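Phosphonomutase (Burkholderia cenocepacia J2315, PDB 4MG4) is a member of the phosphomutase-like enzyme family built on a TIM-barrel scaffold. Local coordinates at residues P216-R221 and V236-G242; L28-V33 and V48-G53; L177-L181 and A208-S213. One frame throughout, in Å; residues are numbered along the deposited sequence.

Interaction 1. Residues P216-R221 and V236-G242; sequences PVNVMR and VARISHG
Asn218 and Arg238 are paired on neighbouring parallel strands, the seventh and eighth of a TIM barrel, linked through helix 228-234 as a beta-alpha-beta unit. With CG anti to the backbone N (chi1 179°), Asn218 lays its amide slantwise over the extended Arg238 chain, Asn218 CG 3.5 Å from Arg238 CG and the amide and guanidinium planes 28° apart. Asn218 OD1 is only 3.2 Å from Arg238 NE, but the angle is too poor for a hydrogen bond. OD1 instead accepts from Asn158 and from a water, while the guanidinium reaches His22 through NH1. The other half of the amide turns to Ser240: Asn218 ND2 donates to Ser240 OG at 2.8 Å, almost straight and within the amide plane. The same water touches both OD1 and Ser240 OG, so a small polar network ties these side chains together inside the barrel. Met220, on the same inner face, rests CG 3.8 Å from Ser240 CB.

Val219 and Ile239 point outward, as suits branched aliphatic residues facing helix 228-234. Val219 CG2 meets Val236 CG1 at 3.8 Å. In Arg221, chi1 of -79° sets CG opposite the carbonyl carbon and 3.4 Å from Ile239 CG2, and bends at chi2 and chi3 then turn the far end so that NE bonds Pro226 O; its aliphatic stem thus serves the apolar layer and its polar end a loop. The backbone ladder runs between these two layers: Ser240 N donates to Val219 O, and Arg221 N donates to Ser240 O at 2.7 Å.

Interaction 2. Residues L28-V33 and V48-G53; sequences LALFNV and VALATG
Val33 N donates to Ala51 O at 2.8 Å, a nearly straight bond where segments 28-33 and 48-53 run parallel, but their end-to-end directions diverge by 53° and their backbones separate toward Leu28 and Val48. Water occupies the widening gap. One molecule accepts from Phe31 N and donates to Ala49 O, and another joins Ala29 O to Val48 N, so these backbone groups are bridged rather than paired directly.

Leu30 points across to the second strand. Its fork divides between two alanines, CD2 lying 3.8 Å from Ala49 CB and CD1 4.1 Å from Ala51 CB; small methyl partners leave room for the branched leucine, which also touches Thr90. Farther back, the Leu28 and Val48 side chains run past one another, pointing opposite ways. A chi1 of 175° swings Leu28 CG away from its own amide nitrogen, which carries CD1 across to within 3.7 Å of Val48 CG2.

These are the first two strands of the TIM barrel, joined through helix 36-44 in a beta-alpha-beta crossover. Val33 and Leu50 are aliphatic because they face that helix, both touching Val42. Thr52 turns away from the first strand and spends its hydroxyl on Asp92 N of the third. Phe31 stacks on His241 and packs against Gly260 of the second subunit.

At the C-terminal ends, the Asn32 amide lies across Gly53, the N-cap position of helix 54-60. ND2 sits 3.6 Å from Gly53 CA, an approach allowed by the missing side chain, and OD1 comes 3.3 Å from Ala51 CB. Gly53 N, buried here, has no polar partner in the model.

Interaction 3. Residues L177-L181 and A208-S213; sequences LDATL and ALTAAS
This is apolar packing between neighbouring helices 174-190 and 203-212 in the outer layer of the TIM barrel, on either side of strand 194-196 in the sequence. The short helical pieces run roughly parallel, their axes 30° apart and 10.6 Å from each other at closest approach. That spacing is filled by leucines interleaved with alanines, without a hydrogen bond between the segments.

Leu177 and Leu181, one helical turn apart, present the same side to the partner helix. Leu177 straddles the start of segment 208-213: CD2 presses on Ala208 CB at a tight 3.4 Å, and CD1 lies 4.0 Å from Leu209 CB. Ala208 suits this place because its short methyl lets the leucine come close to the helix. The Leu209 chain leaves its backbone on the side remote from N (chi1 -178°), which sends CD1 into the groove between the helices. There it meets Leu181 CD2 at 3.8 Å, and Thr180 comes in at about a right angle with CG2, its hydroxyl being turned back to Leu176 O within its own helix. Leu209 also reaches inward to Leu195 and Val217, connecting the helix pair to the barrel wall.

At the far end Leu181 closes over Ala212, whose small side chain receives both prongs of the fork: CD1 and CD2 of Leu181 each stand 3.7 Å from Ala212 CB.

How the interactions relate
Along the chain the interactions come in series: interaction 2 closes before interaction 3 opens, and interaction 3 closes before interaction 1 opens. Interactions 1 and 2, with centres about 11 Å apart, share the barrel sheet at its seam, where strand 238-240 lies beside strand 28-33 and probable hydrogen bonds join Ile239 N and Ala237 O to Leu28; the last strand thereby closes onto the first. Interaction 3 belongs to the outer helical layer, its centre about 14 Å from that of interaction 1, which it touches where Leu209 and Thr210 pack on Val217. Interactions 2 and 3 do not touch, their centres lying about 24 Å apart.

Interaction 1. Residues P216-R221 and V236-G242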
ATOM      1  N   PRO A 216     -24.457  13.611  15.121  1.00 10.33           N
ATOM      2  CA  PRO A 216     -24.382  12.170  14.831  1.00 10.07           C
ATOM      3  C   PRO A 216     -23.140  11.519  15.382  1.00  9.34           C
ATOM      4  O   PRO A 216     -22.036  12.069  15.219  1.00  9.21           O
ATOM      5  CB  PRO A 216     -24.346  12.058  13.321  1.00 10.49           C
ATOM      6  CG  PRO A 216     -24.335  13.450  12.826  1.00 11.81           C
ATOM      7  CD  PRO A 216     -24.667  14.406  13.901  1.00 10.56           C
ATOM      8  N   VAL A 217     -23.326  10.395  16.044  1.00  9.24           N
ATOM      9  CA  VAL A 217     -22.230   9.758  16.767  1.00  9.18           C
ATOM     10  C   VAL A 217     -21.551   8.671  15.968  1.00  9.03           C
ATOM     11  O   VAL A 217     -22.188   7.752  15.402  1.00  8.75           O
ATOM     12  CB  VAL A 217     -22.740   9.182  18.093  1.00  9.13           C
ATOM     13  CG1 VAL A 217     -21.704   8.394  18.853  1.00  9.23           C
ATOM     14  CG2 VAL A 217     -23.246  10.307  18.996  1.00  9.52           C
ATOM     15  N   ASN A 218     -20.209   8.749  15.962  1.00  8.55           N
ATOM     16  CA  ASN A 218     -19.309   7.713  15.379  1.00  9.01           C
ATOM     17  C   ASN A 218     -18.629   7.041  16.522  1.00  9.82           C
ATOM     18  O   ASN A 218     -17.980   7.690  17.356  1.00  9.90           O
ATOM     19  CB  ASN A 218     -18.347   8.489  14.481  1.00  8.98           C
ATOM     20  CG  ASN A 218     -17.246   7.711  13.738  1.00  9.06           C
ATOM     21  OD1 ASN A 218     -16.456   8.406  13.052  1.00  9.33           O
ATOM     22  ND2 ASN A 218     -17.105   6.391  13.842  1.00  8.91           N
ATOM     23  N   VAL A 219     -18.705   5.697  16.522  1.00 10.57           N
ATOM     24  CA  VAL A 219     -17.902   4.892  17.442  1.00 11.60           C
ATOM     25  C   VAL A 219     -17.026   3.962  16.612  1.00 12.68           C
ATOM     26  O   VAL A 219     -17.242   3.808  15.390  1.00 11.05           O
ATOM     27  CB  VAL A 219     -18.753   4.087  18.436  1.00 12.71           C
ATOM     28  CG1 VAL A 219     -19.506   5.010  19.363  1.00 13.04           C
ATOM     29  CG2 VAL A 219     -19.695   3.170  17.674  1.00 13.30           C
ATOM     30  N   MET A 220     -16.015   3.375  17.274  1.00 14.93           N
ATOM     31  CA  MET A 220     -15.029   2.496  16.599  1.00 18.51           C
ATOM     32  C   MET A 220     -15.435   1.090  16.999  1.00 22.69           C
ATOM     33  O   MET A 220     -15.837   0.871  18.126  1.00 28.92           O
ATOM     34  CB  MET A 220     -13.510   2.872  16.931  1.00 22.37           C
ATOM     35  CG  MET A 220     -12.462   2.691  15.742  1.00 21.27           C
ATOM     36  SD  MET A 220     -10.794   3.135  16.273  1.00 38.10           S
ATOM     37  CE  MET A 220     -10.298   1.602  17.020  1.00 38.63           C
ATOM     38  N   ARG A 221     -15.423   0.144  16.059  1.00 21.40           N
ATOM     39  CA  ARG A 221     -15.607  -1.270  16.404  1.00 26.14           C
ATOM     40  C   ARG A 221     -14.215  -1.875  16.568  1.00 29.74           C
ATOM     41  O   ARG A 221     -13.374  -1.689  15.711  1.00 29.29           O
ATOM     42  CB  ARG A 221     -16.335  -1.984  15.284  1.00 27.74           C
ATOM     43  CG  ARG A 221     -17.809  -1.757  15.283  1.00 31.69           C
ATOM     44  CD  ARG A 221     -18.603  -3.018  14.985  1.00 35.65           C
ATOM     45  NE  ARG A 221     -18.099  -4.155  15.734  1.00 40.82           N
ATOM     46  CZ  ARG A 221     -17.618  -5.280  15.220  1.00 47.53           C
ATOM     47  NH1 ARG A 221     -17.553  -5.475  13.901  1.00 52.62           N
ATOM     48  NH2 ARG A 221     -17.184  -6.217  16.047  1.00 51.08           N
ATOM     49  N   VAL A 236     -26.178   4.737  17.107  1.00 11.49           N
ATOM     50  CA  VAL A 236     -24.958   5.242  16.454  1.00 12.10           C
ATOM     51  C   VAL A 236     -25.249   5.530  14.981  1.00 11.45           C
ATOM     52  O   VAL A 236     -26.076   4.852  14.394  1.00 11.28           O
ATOM     53  CB  VAL A 236     -23.876   4.186  16.633  1.00 14.15           C
ATOM     54  CG1 VAL A 236     -22.711   4.310  15.755  1.00 15.52           C
ATOM     55  CG2 VAL A 236     -23.485   4.118  18.121  1.00 13.59           C
ATOM     56  N   ALA A 237     -24.620   6.581  14.453  1.00 10.11           N
ATOM     57  CA  ALA A 237     -24.766   7.000  13.085  1.00  9.79           C
ATOM     58  C   ALA A 237     -23.621   6.618  12.132  1.00  9.85           C
ATOM     59  O   ALA A 237     -23.762   6.675  10.906  1.00  9.47           O
ATOM     60  CB  ALA A 237     -24.974   8.516  13.068  1.00  9.89           C
ATOM     61  N   ARG A 238     -22.477   6.268  12.701  1.00  9.83           N
ATOM     62  CA  ARG A 238     -21.292   6.019  11.906  1.00  9.95           C
ATOM     63  C   ARG A 238     -20.374   5.044  12.664  1.00 10.21           C
ATOM     64  O   ARG A 238     -20.175   5.190  13.893  1.00  9.95           O
ATOM     65  CB  ARG A 238     -20.597   7.335  11.635  1.00  9.83           C
ATOM     66  CG  ARG A 238     -19.255   7.248  10.888  1.00  9.77           C
ATOM     67  CD  ARG A 238     -18.849   8.665  10.456  1.00  9.79           C
ATOM     68  NE  ARG A 238     -17.478   8.764   9.991  1.00  9.57           N
ATOM     69  CZ  ARG A 238     -16.962   9.871   9.435  1.00  9.02           C
ATOM     70  NH1 ARG A 238     -17.711  10.941   9.213  1.00  8.79           N
ATOM     71  NH2 ARG A 238     -15.649   9.895   9.160  1.00  9.35           N
ATOM     72  N   ILE A 239     -19.794   4.078  11.950  1.00 10.65           N
ATOM     73  CA  ILE A 239     -18.950   3.062  12.544  1.00 11.87           C
ATOM     74  C   ILE A 239     -17.591   3.021  11.799  1.00 12.15           C
ATOM     75  O   ILE A 239     -17.573   2.927  10.571  1.00 14.59           O
ATOM     76  CB  ILE A 239     -19.619   1.676  12.504  1.00 13.74           C
ATOM     77  CG1 ILE A 239     -20.840   1.700  13.427  1.00 14.98           C
ATOM     78  CG2 ILE A 239     -18.625   0.610  12.915  1.00 14.97           C
ATOM     79  CD1 ILE A 239     -21.732   0.510  13.310  1.00 16.58           C
ATOM     80  N   SER A 240     -16.517   3.113  12.567  1.00 11.97           N
ATOM     81  CA  SER A 240     -15.122   3.091  12.153  1.00 12.95           C
ATOM     82  C   SER A 240     -14.443   1.846  12.623  1.00 13.28           C
ATOM     83  O   SER A 240     -14.890   1.203  13.588  1.00 11.73           O
ATOM     84  CB  SER A 240     -14.368   4.308  12.883  1.00 13.75           C
ATOM     85  OG  SER A 240     -14.876   5.400  12.398  1.00 17.51           O
ATOM     86  N   HIS A 241     -13.371   1.487  11.905  1.00 14.07           N
ATOM     87  CA  HIS A 241     -12.594   0.279  12.255  1.00 16.49           C
ATOM     88  C   HIS A 241     -11.089   0.532  12.440  1.00 17.38           C
ATOM     89  O   HIS A 241     -10.286  -0.434  12.641  1.00 18.00           O
ATOM     90  CB  HIS A 241     -12.844  -0.809  11.168  1.00 18.09           C
ATOM     91  CG  HIS A 241     -14.279  -1.214  11.029  1.00 20.31           C
ATOM     92  ND1 HIS A 241     -15.148  -0.615  10.137  1.00 24.46           N
ATOM     93  CD2 HIS A 241     -15.017  -2.131  11.707  1.00 22.37           C
ATOM     94  CE1 HIS A 241     -16.352  -1.159  10.258  1.00 25.28           C
ATOM     95  NE2 HIS A 241     -16.289  -2.097  11.188  1.00 24.98           N
ATOM     96  N   GLY A 242     -10.668   1.797  12.406  1.00 17.89           N
ATOM     97  CA  GLY A 242      -9.240   2.116  12.516  1.00 16.05           C
ATOM     98  C   GLY A 242      -8.415   1.335  11.526  1.00 17.07           C
ATOM     99  O   GLY A 242      -8.814   1.140  10.385  1.00 16.20           O
TER
HETATM  100  O   HOH W   1     -13.974   8.059  11.994  1.00 18.48           O

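Interaction 2. Residues L28-V33 and V48-G53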
ATOM      1  N   LEU A  28     -23.491   4.578   8.849  1.00 12.77           N
ATOM      2  CA  LEU A  28     -22.490   4.490   7.872  1.00 13.17           C
ATOM      3  C   LEU A  28     -21.323   3.681   8.398  1.00 13.20           C
ATOM      4  O   LEU A  28     -20.675   4.066   9.358  1.00 13.95           O
ATOM      5  CB  LEU A  28     -22.039   5.921   7.565  1.00 13.62           C
ATOM      6  CG  LEU A  28     -20.861   6.055   6.593  1.00 14.83           C
ATOM      7  CD1 LEU A  28     -21.197   5.379   5.267  1.00 16.69           C
ATOM      8  CD2 LEU A  28     -20.488   7.490   6.358  1.00 16.06           C
ATOM      9  N   ALA A  29     -20.938   2.630   7.673  1.00 14.33           N
ATOM     10  CA  ALA A  29     -19.767   1.851   8.045  1.00 14.90           C
ATOM     11  C   ALA A  29     -18.628   2.158   7.059  1.00 15.46           C
ATOM     12  O   ALA A  29     -18.788   2.055   5.822  1.00 17.44           O
ATOM     13  CB  ALA A  29     -20.100   0.387   8.018  1.00 16.36           C
ATOM     14  N   LEU A  30     -17.496   2.517   7.607  1.00 14.82           N
ATOM     15  CA  LEU A  30     -16.325   2.952   6.801  1.00 16.03           C
ATOM     16  C   LEU A  30     -15.164   2.061   7.079  1.00 16.34           C
ATOM     17  O   LEU A  30     -14.899   1.727   8.216  1.00 16.87           O
ATOM     18  CB  LEU A  30     -15.872   4.403   7.123  1.00 17.07           C
ATOM     19  CG  LEU A  30     -16.883   5.467   6.684  1.00 18.01           C
ATOM     20  CD1 LEU A  30     -16.441   6.854   7.160  1.00 17.90           C
ATOM     21  CD2 LEU A  30     -17.126   5.420   5.187  1.00 19.57           C
ATOM     22  N   PHE A  31     -14.403   1.753   6.015  1.00 17.32           N
ATOM     23  CA  PHE A  31     -13.148   1.018   6.102  1.00 18.25           C
ATOM     24  C   PHE A  31     -12.076   1.959   5.565  1.00 18.61           C
ATOM     25  O   PHE A  31     -12.310   2.708   4.556  1.00 21.86           O
ATOM     26  CB  PHE A  31     -13.214  -0.283   5.274  1.00 19.98           C
ATOM     27  CG  PHE A  31     -14.324  -1.144   5.690  1.00 20.97           C
ATOM     28  CD1 PHE A  31     -14.172  -1.964   6.755  1.00 21.95           C
ATOM     29  CD2 PHE A  31     -15.582  -0.985   5.114  1.00 22.12           C
ATOM     30  CE1 PHE A  31     -15.207  -2.745   7.201  1.00 24.94           C
ATOM     31  CE2 PHE A  31     -16.631  -1.758   5.553  1.00 24.64           C
ATOM     32  CZ  PHE A  31     -16.447  -2.608   6.613  1.00 23.55           C
ATOM     33  N   ASN A  32     -10.988   2.055   6.331  1.00 15.85           N
ATOM     34  CA  ASN A  32      -9.936   2.986   6.002  1.00 15.57           C
ATOM     35  C   ASN A  32      -9.030   2.388   4.924  1.00 15.24           C
ATOM     36  O   ASN A  32      -8.563   1.260   5.085  1.00 16.45           O
ATOM     37  CB  ASN A  32      -9.080   3.318   7.218  1.00 16.36           C
ATOM     38  CG  ASN A  32      -9.796   4.143   8.230  1.00 18.35           C
ATOM     39  OD1 ASN A  32     -10.813   4.789   7.905  1.00 18.71           O
ATOM     40  ND2 ASN A  32      -9.315   4.116   9.466  1.00 17.79           N
ATOM     41  N   VAL A  33      -8.861   3.126   3.840  1.00 13.79           N
ATOM     42  CA  VAL A  33      -7.976   2.765   2.728  1.00 13.53           C
ATOM     43  C   VAL A  33      -6.739   3.667   2.829  1.00 14.28           C
ATOM     44  O   VAL A  33      -6.730   4.677   3.521  1.00 15.19           O
ATOM     45  CB  VAL A  33      -8.657   2.812   1.357  1.00 13.22           C
ATOM     46  CG1 VAL A  33      -9.820   1.820   1.316  1.00 14.20           C
ATOM     47  CG2 VAL A  33      -9.158   4.237   1.036  1.00 13.88           C
ATOM     48  N   VAL A  48     -19.979   2.373   0.312  1.00 16.69           N
ATOM     49  CA  VAL A  48     -20.750   3.549  -0.122  1.00 16.40           C
ATOM     50  C   VAL A  48     -19.971   4.871   0.009  1.00 14.76           C
ATOM     51  O   VAL A  48     -20.356   5.893  -0.554  1.00 15.13           O
ATOM     52  CB  VAL A  48     -22.092   3.624   0.631  1.00 17.90           C
ATOM     53  CG1 VAL A  48     -22.942   2.419   0.244  1.00 20.44           C
ATOM     54  CG2 VAL A  48     -21.894   3.627   2.129  1.00 18.75           C
ATOM     55  N   ALA A  49     -18.871   4.810   0.727  1.00 14.28           N
ATOM     56  CA  ALA A  49     -17.958   5.917   0.859  1.00 13.23           C
ATOM     57  C   ALA A  49     -16.624   5.328   1.282  1.00 12.59           C
ATOM     58  O   ALA A  49     -16.591   4.192   1.765  1.00 12.92           O
ATOM     59  CB  ALA A  49     -18.462   6.862   1.913  1.00 12.98           C
ATOM     60  N   LEU A  50     -15.554   6.102   1.148  1.00 12.15           N
ATOM     61  CA  LEU A  50     -14.216   5.731   1.622  1.00 11.73           C
ATOM     62  C   LEU A  50     -13.682   6.722   2.671  1.00 11.72           C
ATOM     63  O   LEU A  50     -13.969   7.932   2.606  1.00 11.54           O
ATOM     64  CB  LEU A  50     -13.210   5.739   0.482  1.00 11.81           C
ATOM     65  CG  LEU A  50     -13.619   4.807  -0.704  1.00 12.48           C
ATOM     66  CD1 LEU A  50     -12.589   5.017  -1.786  1.00 13.02           C
ATOM     67  CD2 LEU A  50     -13.800   3.347  -0.329  1.00 12.80           C
ATOM     68  N   ALA A  51     -12.858   6.193   3.577  1.00 10.52           N
ATOM     69  CA  ALA A  51     -12.143   7.007   4.514  1.00 11.62           C
ATOM     70  C   ALA A  51     -10.663   6.712   4.390  1.00 12.41           C
ATOM     71  O   ALA A  51     -10.285   5.566   4.090  1.00 13.67           O
ATOM     72  CB  ALA A  51     -12.582   6.704   5.935  1.00 12.02           C
ATOM     73  N   THR A  52      -9.810   7.685   4.660  1.00 12.79           N
ATOM     74  CA  THR A  52      -8.440   7.349   4.935  1.00 14.36           C
ATOM     75  C   THR A  52      -8.260   7.254   6.429  1.00 16.61           C
ATOM     76  O   THR A  52      -8.980   7.928   7.221  1.00 16.09           O
ATOM     77  CB  THR A  52      -7.485   8.346   4.336  1.00 15.97           C
ATOM     78  OG1 THR A  52      -7.559   9.572   5.087  1.00 16.25           O
ATOM     79  CG2 THR A  52      -7.851   8.634   2.895  1.00 16.87           C
ATOM     80  N   GLY A  53      -7.255   6.489   6.833  1.00 16.76           N
ATOM     81  CA  GLY A  53      -6.882   6.443   8.228  1.00 18.00           C
ATOM     82  C   GLY A  53      -5.416   6.852   8.312  1.00 17.18           C
ATOM     83  O   GLY A  53      -4.576   6.333   7.586  1.00 16.45           O
TER
HETATM   84  O   HOH W   2     -19.291   1.712   3.067  1.00 34.60           O
HETATM   85  O   HOH W   3     -15.575   2.262   3.396  1.00 17.67           O

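Interaction 3. Residues L177-L181 and A208-S213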
ATOM      1  N   LEU A 177     -18.203  10.515  30.386  1.00 14.02           N
ATOM      2  CA  LEU A 177     -19.269  10.760  29.408  1.00 14.62           C
ATOM      3  C   LEU A 177     -19.685  12.245  29.466  1.00 14.42           C
ATOM      4  O   LEU A 177     -19.890  12.909  28.457  1.00 13.72           O
ATOM      5  CB  LEU A 177     -20.489   9.859  29.698  1.00 16.36           C
ATOM      6  CG  LEU A 177     -21.775  10.271  28.959  1.00 19.67           C
ATOM      7  CD1 LEU A 177     -21.563  10.011  27.500  1.00 19.81           C
ATOM      8  CD2 LEU A 177     -22.969   9.471  29.507  1.00 21.96           C
ATOM      9  N   ASP A 178     -19.791  12.798  30.679  1.00 14.63           N
ATOM     10  CA  ASP A 178     -20.171  14.186  30.798  1.00 15.37           C
ATOM     11  C   ASP A 178     -19.123  15.104  30.179  1.00 14.03           C
ATOM     12  O   ASP A 178     -19.484  16.112  29.545  1.00 14.76           O
ATOM     13  CB  ASP A 178     -20.419  14.553  32.268  1.00 17.20           C
ATOM     14  CG  ASP A 178     -21.677  13.918  32.804  1.00 19.53           C
ATOM     15  OD1 ASP A 178     -22.574  13.530  32.022  1.00 21.94           O
ATOM     16  OD2 ASP A 178     -21.765  13.839  34.067  1.00 24.97           O
ATOM     17  N   ALA A 179     -17.848  14.777  30.351  1.00 13.21           N
ATOM     18  CA  ALA A 179     -16.772  15.581  29.752  1.00 13.82           C
ATOM     19  C   ALA A 179     -16.835  15.495  28.233  1.00 12.97           C
ATOM     20  O   ALA A 179     -16.573  16.477  27.528  1.00 13.63           O
ATOM     21  CB  ALA A 179     -15.425  15.105  30.213  1.00 13.82           C
ATOM     22  N   THR A 180     -17.123  14.286  27.753  1.00 12.33           N
ATOM     23  CA  THR A 180     -17.280  14.043  26.318  1.00 11.42           C
ATOM     24  C   THR A 180     -18.432  14.894  25.752  1.00 11.12           C
ATOM     25  O   THR A 180     -18.256  15.571  24.707  1.00 10.47           O
ATOM     26  CB  THR A 180     -17.457  12.546  26.027  1.00 11.18           C
ATOM     27  OG1 THR A 180     -16.275  11.887  26.466  1.00 11.22           O
ATOM     28  CG2 THR A 180     -17.709  12.290  24.533  1.00 10.98           C
ATOM     29  N   LEU A 181     -19.573  14.885  26.415  1.00 10.63           N
ATOM     30  CA  LEU A 181     -20.726  15.681  25.993  1.00 10.76           C
ATOM     31  C   LEU A 181     -20.461  17.211  26.063  1.00 10.73           C
ATOM     32  O   LEU A 181     -20.897  17.931  25.180  1.00 10.80           O
ATOM     33  CB  LEU A 181     -21.987  15.299  26.799  1.00 11.53           C
ATOM     34  CG  LEU A 181     -22.593  13.954  26.375  1.00 11.77           C
ATOM     35  CD1 LEU A 181     -23.533  13.509  27.475  1.00 12.69           C
ATOM     36  CD2 LEU A 181     -23.295  13.990  25.033  1.00 12.23           C
ATOM     37  N   ALA A 208     -26.270   6.512  26.282  1.00 12.51           N
ATOM     38  CA  ALA A 208     -26.360   7.833  26.892  1.00 12.27           C
ATOM     39  C   ALA A 208     -25.807   8.926  26.005  1.00 11.88           C
ATOM     40  O   ALA A 208     -26.371  10.024  25.890  1.00 11.65           O
ATOM     41  CB  ALA A 208     -25.661   7.859  28.249  1.00 13.45           C
ATOM     42  N   LEU A 209     -24.718   8.570  25.330  1.00 11.11           N
ATOM     43  CA  LEU A 209     -24.079   9.474  24.371  1.00 11.27           C
ATOM     44  C   LEU A 209     -24.961   9.804  23.194  1.00 11.06           C
ATOM     45  O   LEU A 209     -25.077  10.958  22.829  1.00 10.98           O
ATOM     46  CB  LEU A 209     -22.772   8.839  23.888  1.00 11.77           C
ATOM     47  CG  LEU A 209     -21.967   9.676  22.919  1.00 12.11           C
ATOM     48  CD1 LEU A 209     -21.546  11.022  23.462  1.00 12.99           C
ATOM     49  CD2 LEU A 209     -20.761   8.857  22.446  1.00 12.54           C
ATOM     50  N   THR A 210     -25.514   8.784  22.552  1.00 11.27           N
ATOM     51  CA  THR A 210     -26.343   9.028  21.388  1.00 11.72           C
ATOM     52  C   THR A 210     -27.657   9.762  21.773  1.00 12.28           C
ATOM     53  O   THR A 210     -28.147  10.564  20.978  1.00 12.78           O
ATOM     54  CB  THR A 210     -26.677   7.724  20.636  1.00 12.07           C
ATOM     55  OG1 THR A 210     -27.473   6.870  21.472  1.00 12.19           O
ATOM     56  CG2 THR A 210     -25.430   6.962  20.136  1.00 11.75           C
ATOM     57  N   ALA A 211     -28.171   9.515  22.976  1.00 13.02           N
ATOM     58  CA  ALA A 211     -29.383  10.228  23.496  1.00 14.41           C
ATOM     59  C   ALA A 211     -29.136  11.725  23.667  1.00 15.12           C
ATOM     60  O   ALA A 211     -30.015  12.535  23.357  1.00 16.68           O
ATOM     61  CB  ALA A 211     -29.842   9.620  24.802  1.00 14.69           C
ATOM     62  N   ALA A 212     -27.939  12.098  24.136  1.00 13.96           N
ATOM     63  CA  ALA A 212     -27.609  13.473  24.496  1.00 13.77           C
ATOM     64  C   ALA A 212     -26.778  14.236  23.484  1.00 13.18           C
ATOM     65  O   ALA A 212     -26.712  15.468  23.572  1.00 14.79           O
ATOM     66  CB  ALA A 212     -26.901  13.504  25.856  1.00 14.28           C
ATOM     67  N   SER A 213     -26.150  13.556  22.531  1.00 12.38           N
ATOM     68  CA  SER A 213     -25.207  14.246  21.635  1.00 11.77           C
ATOM     69  C   SER A 213     -25.883  15.179  20.740  1.00 12.31           C
ATOM     70  O   SER A 213     -26.930  14.829  20.116  1.00 12.23           O
ATOM     71  CB  SER A 213     -24.440  13.236  20.762  1.00 12.08           C
ATOM     72  OG  SER A 213     -23.592  13.903  19.861  1.00 11.83           O
TER